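Local coordinates for hemolysin activator protein CdiB (Acinetobacter baumannii ACICU, PDB 6WIL) that probably carries its partner CdiA toxin across the outer membrane in contact-dependent growth inhibition, as a two-partner secretion transporter of the Omp85 superfamily, at residues Q435-L449 and G474-L486. Numbering follows the deposited sequence.
Sequences QYRLNWRGQYAPKIL and GDNGQYVQQEISL. With C8E ((hydroxyethyloxy)tri(ethyloxy)octane), chain D.
Neighbouring antiparallel strands of the 16-stranded transmembrane β-barrel meet here, with Q435-Y444 and N476-L486 zipped together from the Q435/S485 pair to Q443/G477. Paired N-H...O bonds join the hydrogen-bonded pairs; CA-H groups of the non-hydrogen-bonded residues point at carbonyls of neighbouring pairs, as W440 CA does at Y479 O (3.3 Å). On the face carrying Y436, L438, W440, V480 and I484, which bears the detergent and is consistent with the lipid side, aromatic donors reach diagonally to glutamines. W440 NE1 gives a nearly straight bond to Q478 OE1 (2.7 Å), which lies in the indole plane and accepts on a lone pair, the amide turned 76° from the ring. Q478, with CG wedged between backbone N and carbonyl carbon (chi1 70°) and an extended chain beyond, uses its NE2 for two ether oxygens of the C8E detergent, whose C7 abuts W440 CH2 at the indole edge. Y436 OH donates to Q482 OE1, with ring and amide almost perpendicular; the modelled 2.5 Å is doubtfully short. L438 CD1 touches both V480 CG2 (3.7 Å) and Q482 CG.

Such alternation of faces is common in outer-membrane barrels, and the opposite face, probably lining the lumen, is mostly polar. There R441 lays its CB over one face of the Y479 ring, 4.1 Å from the centroid, a CH-π contact, while its guanidinium continues to a salt bridge with D420 of strand 414-429. A weak bond joins N439 ND2 to Q481 OE1, their amide planes 60° apart. E483 is salt-bridged to R524 and R464, and a water links its OE2 to S485 OG. Q443, still in its strand, sends NE2 to D475 O (3.0 Å), just before the partner strand begins, and to D453 O. Past both strands, D475 OD2 accepts L449 N on its syn side (3.0 Å), well out of the carboxylate plane.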
ATOM      1  N   GLN A 435     -15.512  -3.212 -13.444  1.00 42.35           N
ATOM      2  CA  GLN A 435     -14.606  -2.607 -12.479  1.00 55.81           C
ATOM      3  C   GLN A 435     -14.089  -1.290 -13.038  1.00 41.54           C
ATOM      4  O   GLN A 435     -13.796  -1.188 -14.232  1.00 45.45           O
ATOM      5  CB  GLN A 435     -13.427  -3.538 -12.156  1.00 46.11           C
ATOM      6  CG  GLN A 435     -12.799  -3.304 -10.791  1.00 56.72           C
ATOM      7  CD  GLN A 435     -13.355  -4.236  -9.731  1.00 65.52           C
ATOM      8  OE1 GLN A 435     -14.040  -5.210 -10.043  1.00 79.30           O
ATOM      9  NE2 GLN A 435     -13.056  -3.946  -8.469  1.00 68.57           N
ATOM     10  N   TYR A 436     -13.991  -0.282 -12.177  1.00 46.67           N
ATOM     11  CA  TYR A 436     -13.429   1.010 -12.548  1.00 49.88           C
ATOM     12  C   TYR A 436     -12.144   1.241 -11.771  1.00 43.56           C
ATOM     13  O   TYR A 436     -12.082   0.984 -10.565  1.00 47.99           O
ATOM     14  CB  TYR A 436     -14.412   2.155 -12.282  1.00 43.98           C
ATOM     15  CG  TYR A 436     -13.781   3.526 -12.377  1.00 32.44           C
ATOM     16  CD1 TYR A 436     -13.581   4.137 -13.607  1.00 39.52           C
ATOM     17  CD2 TYR A 436     -13.379   4.205 -11.235  1.00 36.28           C
ATOM     18  CE1 TYR A 436     -13.001   5.388 -13.695  1.00 51.32           C
ATOM     19  CE2 TYR A 436     -12.800   5.454 -11.313  1.00 45.21           C
ATOM     20  CZ  TYR A 436     -12.614   6.042 -12.543  1.00 49.61           C
ATOM     21  OH  TYR A 436     -12.037   7.287 -12.621  1.00 47.37           O
ATOM     22  N   ARG A 437     -11.123   1.743 -12.463  1.00 51.06           N
ATOM     23  CA  ARG A 437      -9.804   1.915 -11.872  1.00 52.80           C
ATOM     24  C   ARG A 437      -9.240   3.279 -12.237  1.00 51.46           C
ATOM     25  O   ARG A 437      -9.211   3.644 -13.416  1.00 48.90           O
ATOM     26  CB  ARG A 437      -8.849   0.817 -12.346  1.00 53.77           C
ATOM     27  CG  ARG A 437      -7.442   0.969 -11.822  1.00 69.90           C
ATOM     28  CD  ARG A 437      -7.262   0.201 -10.535  1.00 80.13           C
ATOM     29  NE  ARG A 437      -5.905   0.315 -10.017  1.00 87.60           N
ATOM     30  CZ  ARG A 437      -4.860  -0.332 -10.520  1.00 96.99           C
ATOM     31  NH1 ARG A 437      -3.659  -0.169  -9.986  1.00 81.05           N
ATOM     32  NH2 ARG A 437      -5.010  -1.132 -11.568  1.00 99.30           N
ATOM     33  N   LEU A 438      -8.775   4.018 -11.229  1.00 36.24           N
ATOM     34  CA  LEU A 438      -8.107   5.296 -11.433  1.00 48.82           C
ATOM     35  C   LEU A 438      -6.759   5.284 -10.729  1.00 49.74           C
ATOM     36  O   LEU A 438      -6.685   4.992  -9.531  1.00 44.16           O
ATOM     37  CB  LEU A 438      -8.957   6.466 -10.918  1.00 61.29           C
ATOM     38  CG  LEU A 438      -8.325   7.862 -10.987  1.00 59.63           C
ATOM     39  CD1 LEU A 438      -9.333   8.884 -11.491  1.00 48.06           C
ATOM     40  CD2 LEU A 438      -7.776   8.293  -9.630  1.00 49.54           C
ATOM     41  N   ASN A 439      -5.703   5.605 -11.475  1.00 39.05           N
ATOM     42  CA  ASN A 439      -4.356   5.761 -10.941  1.00 52.82           C
ATOM     43  C   ASN A 439      -3.908   7.200 -11.149  1.00 51.23           C
ATOM     44  O   ASN A 439      -3.976   7.718 -12.268  1.00 43.43           O
ATOM     45  CB  ASN A 439      -3.372   4.809 -11.624  1.00 54.48           C
ATOM     46  CG  ASN A 439      -3.744   3.358 -11.439  1.00 68.24           C
ATOM     47  OD1 ASN A 439      -4.233   2.961 -10.382  1.00 64.23           O
ATOM     48  ND2 ASN A 439      -3.518   2.553 -12.472  1.00 82.13           N
ATOM     49  N   TRP A 440      -3.443   7.838 -10.078  1.00 45.95           N
ATOM     50  CA  TRP A 440      -2.976   9.215 -10.137  1.00 50.64           C
ATOM     51  C   TRP A 440      -1.636   9.337  -9.429  1.00 51.14           C
ATOM     52  O   TRP A 440      -1.481   8.865  -8.298  1.00 47.13           O
ATOM     53  CB  TRP A 440      -3.983  10.174  -9.502  1.00 37.77           C
ATOM     54  CG  TRP A 440      -3.505  11.592  -9.482  1.00 56.02           C
ATOM     55  CD1 TRP A 440      -3.686  12.532 -10.456  1.00 50.86           C
ATOM     56  CD2 TRP A 440      -2.763  12.235  -8.439  1.00 58.01           C
ATOM     57  NE1 TRP A 440      -3.105  13.720 -10.081  1.00 49.36           N
ATOM     58  CE2 TRP A 440      -2.534  13.564  -8.846  1.00 50.18           C
ATOM     59  CE3 TRP A 440      -2.273  11.816  -7.198  1.00 53.90           C
ATOM     60  CZ2 TRP A 440      -1.834  14.476  -8.059  1.00 53.73           C
ATOM     61  CZ3 TRP A 440      -1.581  12.724  -6.419  1.00 49.13           C
ATOM     62  CH2 TRP A 440      -1.368  14.038  -6.851  1.00 49.54           C
ATOM     63  N   ARG A 441      -0.682   9.982 -10.091  1.00 40.41           N
ATOM     64  CA  ARG A 441       0.628  10.259  -9.520  1.00 48.93           C
ATOM     65  C   ARG A 441       1.006  11.696  -9.842  1.00 43.05           C
ATOM     66  O   ARG A 441       0.764  12.171 -10.954  1.00 46.83           O
ATOM     67  CB  ARG A 441       1.684   9.289 -10.062  1.00 45.25           C
ATOM     68  CG  ARG A 441       3.107   9.631  -9.670  1.00 55.74           C
ATOM     69  CD  ARG A 441       3.982   8.393  -9.650  1.00 66.30           C
ATOM     70  NE  ARG A 441       3.484   7.396  -8.706  1.00 78.09           N
ATOM     71  CZ  ARG A 441       4.109   6.257  -8.426  1.00 75.58           C
ATOM     72  NH1 ARG A 441       3.589   5.404  -7.554  1.00 69.77           N
ATOM     73  NH2 ARG A 441       5.259   5.977  -9.015  1.00 77.68           N
ATOM     74  N   GLY A 442       1.587  12.384  -8.871  1.00 41.87           N
ATOM     75  CA  GLY A 442       1.919  13.786  -9.035  1.00 46.57           C
ATOM     76  C   GLY A 442       3.245  14.120  -8.388  1.00 46.78           C
ATOM     77  O   GLY A 442       3.647  13.517  -7.390  1.00 44.14           O
ATOM     78  N   GLN A 443       3.920  15.109  -8.969  1.00 51.38           N
ATOM     79  CA  GLN A 443       5.217  15.562  -8.493  1.00 49.28           C
ATOM     80  C   GLN A 443       5.278  17.081  -8.557  1.00 54.98           C
ATOM     81  O   GLN A 443       4.870  17.684  -9.554  1.00 45.32           O
ATOM     82  CB  GLN A 443       6.349  14.948  -9.326  1.00 39.63           C
ATOM     83  CG  GLN A 443       7.693  15.610  -9.147  1.00 33.67           C
ATOM     84  CD  GLN A 443       8.778  14.920  -9.940  1.00 42.36           C
ATOM     85  OE1 GLN A 443       8.871  13.692  -9.945  1.00 67.85           O
ATOM     86  NE2 GLN A 443       9.603  15.704 -10.624  1.00 45.03           N
ATOM     87  N   TYR A 444       5.786  17.693  -7.487  1.00 43.45           N
ATOM     88  CA  TYR A 444       5.962  19.140  -7.409  1.00 39.11           C
ATOM     89  C   TYR A 444       7.362  19.442  -6.896  1.00 43.97           C
ATOM     90  O   TYR A 444       7.740  18.986  -5.812  1.00 40.96           O
ATOM     91  CB  TYR A 444       4.910  19.782  -6.500  1.00 44.54           C
ATOM     92  CG  TYR A 444       5.256  21.198  -6.096  1.00 60.56           C
ATOM     93  CD1 TYR A 444       5.079  22.257  -6.978  1.00 68.64           C
ATOM     94  CD2 TYR A 444       5.766  21.475  -4.835  1.00 64.61           C
ATOM     95  CE1 TYR A 444       5.400  23.552  -6.613  1.00 64.70           C
ATOM     96  CE2 TYR A 444       6.089  22.764  -4.462  1.00 73.30           C
ATOM     97  CZ  TYR A 444       5.905  23.799  -5.352  1.00 78.05           C
ATOM     98  OH  TYR A 444       6.227  25.081  -4.973  1.00 82.95           O
ATOM     99  N   ALA A 445       8.120  20.220  -7.664  1.00 46.07           N
ATOM    100  CA  ALA A 445       9.487  20.589  -7.313  1.00 56.21           C
ATOM    101  C   ALA A 445       9.584  22.094  -7.105  1.00 67.29           C
ATOM    102  O   ALA A 445       9.399  22.859  -8.068  1.00 58.87           O
ATOM    103  CB  ALA A 445      10.464  20.144  -8.401  1.00 44.95           C
ATOM    104  N   PRO A 446       9.865  22.572  -5.890  1.00 72.06           N
ATOM    105  CA  PRO A 446      10.056  24.019  -5.709  1.00 69.44           C
ATOM    106  C   PRO A 446      11.268  24.568  -6.442  1.00 71.29           C
ATOM    107  O   PRO A 446      11.233  25.719  -6.892  1.00 77.55           O
ATOM    108  CB  PRO A 446      10.205  24.170  -4.188  1.00 70.81           C
ATOM    109  CG  PRO A 446       9.559  22.953  -3.618  1.00 57.64           C
ATOM    110  CD  PRO A 446       9.819  21.855  -4.605  1.00 69.77           C
ATOM    111  N   LYS A 447      12.337  23.790  -6.576  1.00 63.13           N
ATOM    112  CA  LYS A 447      13.568  24.257  -7.194  1.00 51.59           C
ATOM    113  C   LYS A 447      13.826  23.512  -8.497  1.00 69.71           C
ATOM    114  O   LYS A 447      13.095  22.595  -8.880  1.00 66.77           O
ATOM    115  CB  LYS A 447      14.755  24.087  -6.237  1.00 48.19           C
ATOM    116  CG  LYS A 447      14.520  24.697  -4.866  1.00 64.72           C
ATOM    117  CD  LYS A 447      13.981  26.114  -4.991  1.00 77.78           C
ATOM    118  CE  LYS A 447      13.718  26.740  -3.635  1.00 83.81           C
ATOM    119  NZ  LYS A 447      12.272  26.880  -3.295  1.00 80.28           N
ATOM    120  N   ILE A 448      14.890  23.935  -9.181  1.00 79.96           N
ATOM    121  CA  ILE A 448      15.287  23.297 -10.428  1.00 68.55           C
ATOM    122  C   ILE A 448      15.742  21.873 -10.149  1.00 62.85           C
ATOM    123  O   ILE A 448      16.448  21.606  -9.167  1.00 68.05           O
ATOM    124  CB  ILE A 448      16.398  24.110 -11.116  1.00 67.68           C
ATOM    125  CG1 ILE A 448      15.903  25.523 -11.440  1.00 86.30           C
ATOM    126  CG2 ILE A 448      16.898  23.401 -12.367  1.00 79.19           C
ATOM    127  CD1 ILE A 448      14.585  25.553 -12.164  1.00 68.20           C
ATOM    128  N   LEU A 449      15.330  20.947 -11.009  1.00 69.23           N
ATOM    129  CA  LEU A 449      15.731  19.553 -10.922  1.00 69.59           C
ATOM    130  C   LEU A 449      16.705  19.215 -12.042  1.00 65.10           C
ATOM    131  O   LEU A 449      16.674  19.817 -13.120  1.00 65.40           O
ATOM    132  CB  LEU A 449      14.520  18.622 -11.010  1.00 59.82           C
ATOM    133  CG  LEU A 449      13.495  18.681  -9.882  1.00 54.97           C
ATOM    134  CD1 LEU A 449      12.351  17.732 -10.185  1.00 55.88           C
ATOM    135  CD2 LEU A 449      14.148  18.335  -8.555  1.00 55.57           C
ATOM    136  N   GLY A 474       8.599  17.861 -17.224  1.00 64.25           N
ATOM    137  CA  GLY A 474       8.718  19.104 -16.489  1.00 69.23           C
ATOM    138  C   GLY A 474       9.170  18.798 -15.081  1.00 61.69           C
ATOM    139  O   GLY A 474       9.169  17.642 -14.652  1.00 67.64           O
ATOM    140  N   ASP A 475       9.595  19.849 -14.375  1.00 62.99           N
ATOM    141  CA  ASP A 475       9.921  19.709 -12.959  1.00 58.37           C
ATOM    142  C   ASP A 475       8.689  19.330 -12.144  1.00 55.37           C
ATOM    143  O   ASP A 475       8.778  18.558 -11.180  1.00 57.51           O
ATOM    144  CB  ASP A 475      10.537  21.006 -12.439  1.00 51.73           C
ATOM    145  CG  ASP A 475      12.038  21.041 -12.608  1.00 71.95           C
ATOM    146  OD1 ASP A 475      12.581  20.177 -13.330  1.00 67.07           O
ATOM    147  OD2 ASP A 475      12.677  21.913 -11.988  1.00 71.94           O
ATOM    148  N   ASN A 476       7.533  19.863 -12.517  1.00 51.04           N
ATOM    149  CA  ASN A 476       6.260  19.481 -11.933  1.00 50.21           C
ATOM    150  C   ASN A 476       5.468  18.688 -12.961  1.00 58.60           C
ATOM    151  O   ASN A 476       5.637  18.865 -14.171  1.00 48.28           O
ATOM    152  CB  ASN A 476       5.464  20.709 -11.486  1.00 58.32           C
ATOM    153  CG  ASN A 476       6.310  21.700 -10.720  1.00 63.97           C
ATOM    154  OD1 ASN A 476       7.228  21.319  -9.992  1.00 57.57           O
ATOM    155  ND2 ASN A 476       6.015  22.986 -10.889  1.00 59.83           N
ATOM    156  N   GLY A 477       4.610  17.803 -12.475  1.00 52.86           N
ATOM    157  CA  GLY A 477       3.855  16.960 -13.379  1.00 46.64           C
ATOM    158  C   GLY A 477       2.888  16.080 -12.623  1.00 52.20           C
ATOM    159  O   GLY A 477       2.986  15.902 -11.404  1.00 45.47           O
ATOM    160  N   GLN A 478       1.941  15.533 -13.377  1.00 44.25           N
ATOM    161  CA  GLN A 478       0.977  14.585 -12.842  1.00 49.37           C
ATOM    162  C   GLN A 478       0.314  13.872 -14.008  1.00 43.63           C
ATOM    163  O   GLN A 478       0.173  14.440 -15.094  1.00 53.25           O
ATOM    164  CB  GLN A 478      -0.077  15.278 -11.967  1.00 41.35           C
ATOM    165  CG  GLN A 478      -1.047  16.156 -12.739  1.00 44.77           C
ATOM    166  CD  GLN A 478      -2.046  16.863 -11.842  1.00 61.32           C
ATOM    167  OE1 GLN A 478      -2.832  16.227 -11.135  1.00 51.96           O
ATOM    168  NE2 GLN A 478      -2.021  18.192 -11.867  1.00 62.32           N
ATOM    169  N   TYR A 479      -0.068  12.620 -13.782  1.00 44.17           N
ATOM    170  CA  TYR A 479      -0.895  11.902 -14.737  1.00 45.12           C
ATOM    171  C   TYR A 479      -2.050  11.233 -14.012  1.00 46.54           C
ATOM    172  O   TYR A 479      -1.964  10.920 -12.821  1.00 52.27           O
ATOM    173  CB  TYR A 479      -0.101  10.854 -15.554  1.00 43.58           C
ATOM    174  CG  TYR A 479       0.532   9.711 -14.783  1.00 44.98           C
ATOM    175  CD1 TYR A 479      -0.243   8.695 -14.225  1.00 45.48           C
ATOM    176  CD2 TYR A 479       1.913   9.616 -14.667  1.00 44.43           C
ATOM    177  CE1 TYR A 479       0.339   7.643 -13.537  1.00 47.84           C
ATOM    178  CE2 TYR A 479       2.504   8.568 -13.982  1.00 50.46           C
ATOM    179  CZ  TYR A 479       1.713   7.584 -13.422  1.00 58.13           C
ATOM    180  OH  TYR A 479       2.302   6.541 -12.746  1.00 58.08           O
ATOM    181  N   VAL A 480      -3.142  11.031 -14.742  1.00 41.43           N
ATOM    182  CA  VAL A 480      -4.279  10.277 -14.241  1.00 46.27           C
ATOM    183  C   VAL A 480      -4.639   9.225 -15.281  1.00 48.29           C
ATOM    184  O   VAL A 480      -4.961   9.559 -16.428  1.00 48.72           O
ATOM    185  CB  VAL A 480      -5.484  11.177 -13.914  1.00 47.62           C
ATOM    186  CG1 VAL A 480      -5.762  12.158 -15.040  1.00 58.34           C
ATOM    187  CG2 VAL A 480      -6.706  10.326 -13.613  1.00 55.77           C
ATOM    188  N   GLN A 481      -4.546   7.962 -14.889  1.00 51.27           N
ATOM    189  CA  GLN A 481      -4.949   6.842 -15.723  1.00 42.08           C
ATOM    190  C   GLN A 481      -6.333   6.380 -15.293  1.00 41.12           C
ATOM    191  O   GLN A 481      -6.604   6.233 -14.098  1.00 45.68           O
ATOM    192  CB  GLN A 481      -3.949   5.690 -15.607  1.00 47.76           C
ATOM    193  CG  GLN A 481      -2.535   6.054 -16.025  1.00 48.36           C
ATOM    194  CD  GLN A 481      -1.510   5.032 -15.568  1.00 55.53           C
ATOM    195  OE1 GLN A 481      -1.645   4.431 -14.500  1.00 57.88           O
ATOM    196  NE2 GLN A 481      -0.480   4.829 -16.379  1.00 49.87           N
ATOM    197  N   GLN A 482      -7.210   6.164 -16.267  1.00 41.81           N
ATOM    198  CA  GLN A 482      -8.557   5.689 -15.990  1.00 51.29           C
ATOM    199  C   GLN A 482      -8.858   4.486 -16.865  1.00 39.14           C
ATOM    200  O   GLN A 482      -8.440   4.428 -18.025  1.00 44.47           O
ATOM    201  CB  GLN A 482      -9.601   6.786 -16.217  1.00 35.42           C
ATOM    202  CG  GLN A 482      -9.624   7.826 -15.114  1.00 50.70           C
ATOM    203  CD  GLN A 482     -10.734   8.836 -15.296  1.00 46.17           C
ATOM    204  OE1 GLN A 482     -11.731   8.815 -14.575  1.00 46.93           O
ATOM    205  NE2 GLN A 482     -10.566   9.729 -16.261  1.00 39.49           N
ATOM    206  N   GLU A 483      -9.589   3.527 -16.304  1.00 31.25           N
ATOM    207  CA  GLU A 483      -9.787   2.249 -16.967  1.00 52.67           C
ATOM    208  C   GLU A 483     -11.061   1.601 -16.445  1.00 44.44           C
ATOM    209  O   GLU A 483     -11.356   1.670 -15.249  1.00 43.67           O
ATOM    210  CB  GLU A 483      -8.582   1.329 -16.739  1.00 42.92           C
ATOM    211  CG  GLU A 483      -8.771  -0.107 -17.193  1.00 49.18           C
ATOM    212  CD  GLU A 483      -7.606  -0.986 -16.786  1.00 65.94           C
ATOM    213  OE1 GLU A 483      -6.466  -0.688 -17.204  1.00 64.89           O
ATOM    214  OE2 GLU A 483      -7.825  -1.958 -16.032  1.00 58.54           O
ATOM    215  N   ILE A 484     -11.807   0.983 -17.355  1.00 47.69           N
ATOM    216  CA  ILE A 484     -12.981   0.188 -17.026  1.00 51.48           C
ATOM    217  C   ILE A 484     -12.799  -1.192 -17.638  1.00 46.41           C
ATOM    218  O   ILE A 484     -12.523  -1.311 -18.835  1.00 46.39           O
ATOM    219  CB  ILE A 484     -14.277   0.833 -17.548  1.00 48.17           C
ATOM    220  CG1 ILE A 484     -14.504   2.189 -16.880  1.00 38.42           C
ATOM    221  CG2 ILE A 484     -15.458  -0.096 -17.321  1.00 49.99           C
ATOM    222  CD1 ILE A 484     -15.412   3.086 -17.667  1.00 37.08           C
ATOM    223  N   SER A 485     -12.954  -2.229 -16.820  1.00 43.13           N
ATOM    224  CA  SER A 485     -12.870  -3.607 -17.275  1.00 53.45           C
ATOM    225  C   SER A 485     -14.180  -4.325 -16.980  1.00 64.18           C
ATOM    226  O   SER A 485     -14.774  -4.136 -15.914  1.00 56.57           O
ATOM    227  CB  SER A 485     -11.701  -4.339 -16.609  1.00 50.33           C
ATOM    228  OG  SER A 485     -11.816  -4.306 -15.198  1.00 59.69           O
ATOM    229  N   LEU A 486     -14.629  -5.137 -17.940  1.00 63.15           N
ATOM    230  CA  LEU A 486     -15.828  -5.954 -17.802  1.00 68.49           C
ATOM    231  C   LEU A 486     -15.489  -7.403 -18.117  1.00 70.24           C
ATOM    232  O   LEU A 486     -14.629  -7.685 -18.952  1.00 61.83           O
ATOM    233  CB  LEU A 486     -16.970  -5.470 -18.728  1.00 59.79           C
ATOM    234  CG  LEU A 486     -16.810  -5.397 -20.254  1.00 59.27           C
ATOM    235  CD1 LEU A 486     -17.150  -6.725 -20.946  1.00 90.15           C
ATOM    236  CD2 LEU A 486     -17.666  -4.259 -20.811  1.00 73.27           C
TER
HETATM  237  C1  C8E D 603       1.761  18.985  -0.688  1.00 84.31           C
HETATM  238  C2  C8E D 603       2.259  18.517  -2.054  1.00 88.55           C
HETATM  239  C3  C8E D 603       1.869  17.057  -2.281  1.00 74.36           C
HETATM  240  C4  C8E D 603       2.322  16.619  -3.672  1.00 72.17           C
HETATM  241  C5  C8E D 603       1.477  17.322  -4.731  1.00 75.80           C
HETATM  242  C6  C8E D 603       2.072  17.040  -6.107  1.00 61.01           C
HETATM  243  C7  C8E D 603       0.956  17.032  -7.147  1.00 68.29           C
HETATM  244  C8  C8E D 603       0.832  18.416  -7.780  1.00 62.97           C
HETATM  245  O9  C8E D 603       1.068  18.298  -9.154  1.00 81.31           O
HETATM  246  C10 C8E D 603       1.010  19.503  -9.863  1.00 70.83           C
HETATM  247  C11 C8E D 603       1.550  19.285 -11.275  1.00 60.35           C
HETATM  248  O12 C8E D 603       0.683  19.870 -12.205  1.00 68.92           O
HETATM  249  C13 C8E D 603       1.202  19.946 -13.504  1.00 64.35           C
HETATM  250  C14 C8E D 603       0.191  20.630 -14.425  1.00 65.75           C
HETATM  251  O15 C8E D 603      -1.106  20.472 -13.922  1.00 71.16           O
HETATM  252  C16 C8E D 603      -2.108  20.957 -14.771  1.00 59.84           C
HETATM  253  C17 C8E D 603      -3.452  20.311 -14.427  1.00 68.09           C
HETATM  254  O18 C8E D 603      -3.879  20.722 -13.158  1.00 68.84           O
HETATM  255  C19 C8E D 603      -5.225  20.445 -12.891  1.00 76.24           C
HETATM  256  C20 C8E D 603      -5.343  19.553 -11.655  1.00 66.23           C
HETATM  257  O21 C8E D 603      -4.710  20.161 -10.563  1.00 65.80           O
HETATM  258  O   HOH W   1     -10.395  -1.848 -14.021  1.00 56.06           O